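Long-range contact in lipid binding protein (Grifola frondosa, PDB 5H0Q), which binds membrane domains that contain sphingomyelin together with cholesterol, and serves as a probe for these lipid assemblies: residues Asp141-Gln150 with His170-Tyr179. Sequence-based numbering, arbitrary orientation.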
ATOM      1  N   ASP A 141      -7.738  18.764  -0.078  1.00 38.27           N
ATOM      2  CA  ASP A 141      -8.281  17.417  -0.098  1.00 46.38           C
ATOM      3  C   ASP A 141      -7.228  16.406   0.317  1.00 35.53           C
ATOM      4  O   ASP A 141      -6.019  16.625   0.158  1.00 33.13           O
ATOM      5  CB  ASP A 141      -8.789  17.052  -1.492  1.00 51.33           C
ATOM      6  CG  ASP A 141      -9.738  18.076  -2.048  1.00 69.75           C
ATOM      7  OD1 ASP A 141     -10.501  18.653  -1.251  1.00 70.65           O
ATOM      8  OD2 ASP A 141      -9.714  18.297  -3.276  1.00 65.62           O
ATOM      9  N   SER A 142      -7.716  15.272   0.818  1.00 31.63           N
ATOM     10  CA  SER A 142      -6.864  14.103   1.001  1.00 29.48           C
ATOM     11  C   SER A 142      -6.252  13.674  -0.324  1.00 29.74           C
ATOM     12  O   SER A 142      -6.915  13.698  -1.371  1.00 32.18           O
ATOM     13  CB  SER A 142      -7.665  12.947   1.573  1.00 28.80           C
ATOM     14  OG  SER A 142      -8.419  13.352   2.715  1.00 30.40           O
ATOM     15  N   GLN A 143      -4.991  13.231  -0.259  1.00 29.37           N
ATOM     16  CA  GLN A 143      -4.209  12.872  -1.442  1.00 28.77           C
ATOM     17  C   GLN A 143      -3.555  11.512  -1.271  1.00 26.73           C
ATOM     18  O   GLN A 143      -3.197  11.107  -0.159  1.00 25.25           O
ATOM     19  CB  GLN A 143      -3.114  13.922  -1.740  1.00 32.05           C
ATOM     20  CG  GLN A 143      -3.651  15.340  -1.957  1.00 37.65           C
ATOM     21  CD  GLN A 143      -4.574  15.443  -3.152  1.00 37.54           C
ATOM     22  OE1 GLN A 143      -4.362  14.792  -4.180  1.00 35.80           O
ATOM     23  NE2 GLN A 143      -5.599  16.275  -3.033  1.00 37.65           N
ATOM     24  N   VAL A 144      -3.337  10.830  -2.406  1.00 26.83           N
ATOM     25  CA  VAL A 144      -2.652   9.546  -2.442  1.00 25.19           C
ATOM     26  C   VAL A 144      -1.787   9.512  -3.699  1.00 26.39           C
ATOM     27  O   VAL A 144      -2.115  10.144  -4.702  1.00 28.86           O
ATOM     28  CB  VAL A 144      -3.648   8.370  -2.419  1.00 32.64           C
ATOM     29  CG1 VAL A 144      -4.478   8.360  -3.673  1.00 27.15           C
ATOM     30  CG2 VAL A 144      -2.954   7.059  -2.208  1.00 35.48           C
ATOM     31  N   LEU A 145      -0.677   8.766  -3.636  1.00 25.47           N
ATOM     32  CA  LEU A 145       0.279   8.747  -4.738  1.00 29.31           C
ATOM     33  C   LEU A 145       1.011   7.422  -4.768  1.00 24.15           C
ATOM     34  O   LEU A 145       1.566   7.002  -3.747  1.00 26.10           O
ATOM     35  CB  LEU A 145       1.294   9.869  -4.577  1.00 26.74           C
ATOM     36  CG  LEU A 145       2.385   9.952  -5.653  1.00 36.92           C
ATOM     37  CD1 LEU A 145       1.768  10.395  -6.946  1.00 44.12           C
ATOM     38  CD2 LEU A 145       3.479  10.878  -5.196  1.00 38.73           C
ATOM     39  N   VAL A 146       1.055   6.783  -5.938  1.00 26.42           N
ATOM     40  CA  VAL A 146       1.886   5.601  -6.118  1.00 23.46           C
ATOM     41  C   VAL A 146       2.836   5.858  -7.281  1.00 26.21           C
ATOM     42  O   VAL A 146       2.496   6.550  -8.240  1.00 26.34           O
ATOM     43  CB  VAL A 146       1.082   4.306  -6.365  1.00 24.33           C
ATOM     44  CG1 VAL A 146       0.289   3.944  -5.131  1.00 28.47           C
ATOM     45  CG2 VAL A 146       0.163   4.486  -7.562  1.00 24.18           C
ATOM     46  N   GLU A 147       4.039   5.311  -7.168  1.00 24.10           N
ATOM     47  CA  GLU A 147       5.002   5.299  -8.275  1.00 26.42           C
ATOM     48  C   GLU A 147       5.732   3.974  -8.266  1.00 24.02           C
ATOM     49  O   GLU A 147       6.218   3.549  -7.214  1.00 24.29           O
ATOM     50  CB  GLU A 147       6.020   6.426  -8.174  1.00 27.84           C
ATOM     51  CG  GLU A 147       5.448   7.774  -8.516  1.00 35.71           C
ATOM     52  CD  GLU A 147       6.490   8.890  -8.562  1.00 33.91           C
ATOM     53  OE1 GLU A 147       7.680   8.621  -8.300  1.00 36.66           O
ATOM     54  OE2 GLU A 147       6.087  10.045  -8.821  1.00 40.31           O
ATOM     55  N   VAL A 148       5.821   3.334  -9.430  1.00 24.42           N
ATOM     56  CA  VAL A 148       6.641   2.143  -9.606  1.00 23.67           C
ATOM     57  C   VAL A 148       7.897   2.582 -10.344  1.00 25.14           C
ATOM     58  O   VAL A 148       7.798   3.224 -11.386  1.00 26.70           O
ATOM     59  CB  VAL A 148       5.914   1.043 -10.399  1.00 24.39           C
ATOM     60  CG1 VAL A 148       6.716  -0.255 -10.364  1.00 23.67           C
ATOM     61  CG2 VAL A 148       4.512   0.796  -9.864  1.00 23.38           C
ATOM     62  N   ARG A 149       9.061   2.263  -9.789  1.00 24.85           N
ATOM     63  CA  ARG A 149      10.346   2.637 -10.372  1.00 26.40           C
ATOM     64  C   ARG A 149      11.360   1.521 -10.141  1.00 25.85           C
ATOM     65  O   ARG A 149      11.088   0.533  -9.467  1.00 25.68           O
ATOM     66  CB  ARG A 149      10.866   3.950  -9.769  1.00 30.13           C
ATOM     67  CG  ARG A 149      10.014   5.169 -10.081  1.00 28.68           C
ATOM     68  CD  ARG A 149       9.982   5.529 -11.549  1.00 30.50           C
ATOM     69  NE  ARG A 149       9.336   6.826 -11.788  1.00 32.09           N
ATOM     70  CZ  ARG A 149       8.024   7.029 -11.914  1.00 34.17           C
ATOM     71  NH1 ARG A 149       7.183   6.013 -11.847  1.00 35.06           N
ATOM     72  NH2 ARG A 149       7.558   8.260 -12.139  1.00 38.86           N
ATOM     73  N   GLN A 150      12.552   1.701 -10.720  1.00 29.61           N
ATOM     74  CA  GLN A 150      13.641   0.769 -10.467  1.00 27.26           C
ATOM     75  C   GLN A 150      13.985   0.767  -8.982  1.00 26.16           C
ATOM     76  O   GLN A 150      13.897   1.793  -8.299  1.00 31.58           O
ATOM     77  CB  GLN A 150      14.884   1.145 -11.289  1.00 37.10           C
ATOM     78  CG  GLN A 150      14.702   0.990 -12.775  1.00 56.66           C
ATOM     79  CD  GLN A 150      15.052  -0.401 -13.256  1.00 74.02           C
ATOM     80  OE1 GLN A 150      15.742  -1.147 -12.568  1.00 60.74           O
ATOM     81  NE2 GLN A 150      14.576  -0.758 -14.441  1.00 95.40           N
ATOM     82  N   HIS A 170      -0.496  17.217  -5.279  1.00 40.05           N
ATOM     83  CA  HIS A 170      -1.349  16.248  -5.947  1.00 38.25           C
ATOM     84  C   HIS A 170      -2.782  16.773  -5.981  1.00 43.63           C
ATOM     85  O   HIS A 170      -3.204  17.572  -5.131  1.00 39.06           O
ATOM     86  CB  HIS A 170      -1.267  14.899  -5.211  1.00 34.45           C
ATOM     87  CG  HIS A 170      -1.667  13.718  -6.035  1.00 33.67           C
ATOM     88  ND1 HIS A 170      -2.895  13.105  -5.920  1.00 40.63           N
ATOM     89  CD2 HIS A 170      -0.986  13.022  -6.975  1.00 33.54           C
ATOM     90  CE1 HIS A 170      -2.958  12.087  -6.760  1.00 38.86           C
ATOM     91  NE2 HIS A 170      -1.809  12.010  -7.407  1.00 33.82           N
ATOM     92  N   ASN A 171      -3.549  16.317  -6.975  1.00 39.30           N
ATOM     93  CA  ASN A 171      -4.936  16.747  -7.129  1.00 42.49           C
ATOM     94  C   ASN A 171      -5.783  15.542  -7.533  1.00 40.27           C
ATOM     95  O   ASN A 171      -6.351  15.484  -8.621  1.00 44.95           O
ATOM     96  CB  ASN A 171      -5.071  17.878  -8.148  1.00 44.05           C
ATOM     97  CG  ASN A 171      -6.509  18.368  -8.286  1.00 49.27           C
ATOM     98  OD1 ASN A 171      -7.309  18.267  -7.350  1.00 44.91           O
ATOM     99  ND2 ASN A 171      -6.845  18.887  -9.461  1.00 49.78           N
ATOM    100  N   GLY A 172      -5.865  14.558  -6.642  1.00 39.31           N
ATOM    101  CA  GLY A 172      -6.683  13.393  -6.904  1.00 40.32           C
ATOM    102  C   GLY A 172      -6.696  12.411  -5.751  1.00 35.23           C
ATOM    103  O   GLY A 172      -5.686  12.243  -5.063  1.00 37.52           O
ATOM    104  N   GLN A 173      -7.830  11.749  -5.548  1.00 38.16           N
ATOM    105  CA  GLN A 173      -7.960  10.726  -4.517  1.00 31.24           C
ATOM    106  C   GLN A 173      -7.739   9.329  -5.084  1.00 38.39           C
ATOM    107  O   GLN A 173      -8.004   8.343  -4.397  1.00 29.46           O
ATOM    108  CB  GLN A 173      -9.335  10.840  -3.852  1.00 31.82           C
ATOM    109  CG  GLN A 173      -9.518  12.133  -3.037  1.00 32.68           C
ATOM    110  CD  GLN A 173      -9.436  13.393  -3.871  1.00 44.36           C
ATOM    111  OE1 GLN A 173     -10.236  13.595  -4.777  1.00 40.53           O
ATOM    112  NE2 GLN A 173      -8.484  14.262  -3.555  1.00 39.15           N
ATOM    113  N   ASN A 174      -7.231   9.235  -6.316  1.00 33.43           N
ATOM    114  CA  ASN A 174      -6.767   7.995  -6.913  1.00 32.97           C
ATOM    115  C   ASN A 174      -5.403   8.280  -7.528  1.00 30.40           C
ATOM    116  O   ASN A 174      -5.082   9.422  -7.874  1.00 35.82           O
ATOM    117  CB  ASN A 174      -7.729   7.465  -8.001  1.00 43.20           C
ATOM    118  CG  ASN A 174      -9.055   6.974  -7.435  1.00 66.08           C
ATOM    119  OD1 ASN A 174      -9.135   5.887  -6.868  1.00 56.24           O
ATOM    120  ND2 ASN A 174     -10.107   7.761  -7.622  1.00 82.84           N
ATOM    121  N   SER A 175      -4.600   7.232  -7.667  1.00 30.04           N
ATOM    122  CA  SER A 175      -3.291   7.358  -8.291  1.00 28.47           C
ATOM    123  C   SER A 175      -2.967   6.027  -8.943  1.00 28.71           C
ATOM    124  O   SER A 175      -3.286   4.978  -8.385  1.00 27.94           O
ATOM    125  CB  SER A 175      -2.210   7.738  -7.267  1.00 36.52           C
ATOM    126  OG  SER A 175      -0.919   7.794  -7.873  1.00 32.95           O
ATOM    127  N   ASP A 176      -2.335   6.079 -10.120  1.00 31.29           N
ATOM    128  CA  ASP A 176      -1.982   4.872 -10.860  1.00 31.43           C
ATOM    129  C   ASP A 176      -0.584   5.025 -11.447  1.00 28.26           C
ATOM    130  O   ASP A 176      -0.193   6.110 -11.878  1.00 31.58           O
ATOM    131  CB  ASP A 176      -2.992   4.579 -11.986  1.00 36.27           C
ATOM    132  CG  ASP A 176      -4.345   4.161 -11.461  1.00 47.81           C
ATOM    133  OD1 ASP A 176      -4.513   2.972 -11.121  1.00 42.18           O
ATOM    134  OD2 ASP A 176      -5.243   5.021 -11.388  1.00 42.29           O
ATOM    135  N   SER A 177       0.167   3.935 -11.437  1.00 28.03           N
ATOM    136  CA  SER A 177       1.536   3.942 -11.959  1.00 27.30           C
ATOM    137  C   SER A 177       1.858   2.570 -12.524  1.00 32.44           C
ATOM    138  O   SER A 177       1.360   1.556 -12.039  1.00 27.10           O
ATOM    139  CB  SER A 177       2.535   4.308 -10.844  1.00 28.46           C
ATOM    140  OG  SER A 177       3.876   4.369 -11.307  1.00 28.32           O
ATOM    141  N   SER A 178       2.710   2.536 -13.538  1.00 29.83           N
ATOM    142  CA  SER A 178       3.184   1.266 -14.091  1.00 29.15           C
ATOM    143  C   SER A 178       4.659   1.363 -14.443  1.00 27.18           C
ATOM    144  O   SER A 178       5.091   2.357 -15.035  1.00 29.50           O
ATOM    145  CB  SER A 178       2.408   0.850 -15.349  1.00 50.78           C
ATOM    146  OG  SER A 178       1.044   0.590 -15.071  1.00 73.92           O
ATOM    147  N   TYR A 179       5.418   0.307 -14.129  1.00 25.94           N
ATOM    148  CA  TYR A 179       6.801   0.211 -14.589  1.00 26.56           C
ATOM    149  C   TYR A 179       7.134  -1.258 -14.800  1.00 25.56           C
ATOM    150  O   TYR A 179       6.810  -2.101 -13.971  1.00 26.24           O
ATOM    151  CB  TYR A 179       7.771   0.852 -13.596  1.00 29.46           C
ATOM    152  CG  TYR A 179       9.166   0.987 -14.153  1.00 31.28           C
ATOM    153  CD1 TYR A 179       9.596   2.177 -14.718  1.00 30.01           C
ATOM    154  CD2 TYR A 179      10.039  -0.079 -14.125  1.00 36.44           C
ATOM    155  CE1 TYR A 179      10.869   2.308 -15.242  1.00 32.52           C
ATOM    156  CE2 TYR A 179      11.322   0.033 -14.658  1.00 37.33           C
ATOM    157  CZ  TYR A 179      11.729   1.226 -15.202  1.00 33.92           C
ATOM    158  OH  TYR A 179      12.990   1.350 -15.724  1.00 37.92           O
TER
HETATM  159  O   HOH W   1      -7.924  17.037  -4.876  1.00 40.29           O
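The H170 ring takes the carbonyl oxygen of V144 over one face, with CE1 3.0 Å from that O, and at its edge ND1 donates in the ring plane to OE1 of Q143, 2.8 Å away. R149 lies over one face of the Y179 ring, toward the rim, and Q150, its amide perpendicular to that ring, donates from NE2 to Y179 OH (2.9 Å). The R149 guanidinium has E147 OE1 over one face, a long, charge-only contact, and S177 OG at its edge, unbonded; its NH1 donates to V148 O. These groups join edge strands of the two sheets of a β-sandwich, 143-150 and 174-179, nearly parallel (7°) yet sharing no backbone-to-backbone hydrogen bond. Serine is small enough to bridge the gap: S175 and S177, each with OG anti to its backbone N, take the N-H groups of V146 and V148. Between them, CG2 of V146 lies against OG and the carbonyl O of S175; beyond S177, CG1 of V148 lies against CB of Y179, compact valine filling buried positions. Away from this seam 143-150 bonds to strand 126-134 and 174-179 pairs with 182-188, while M163 and L167 of helix 160-169 pack on L145. Glutamine, both acceptor and donor, suits the start of 143-150, facing turn 170-173: bent at chi2 (-62°), Q143 brings OE1 onto the N-H of G172 as well, while its NE2 shares a water with D141, N171 and Q173. Q173 sends NE2 to S142 O, 2.7 Å away and almost straight at 173°.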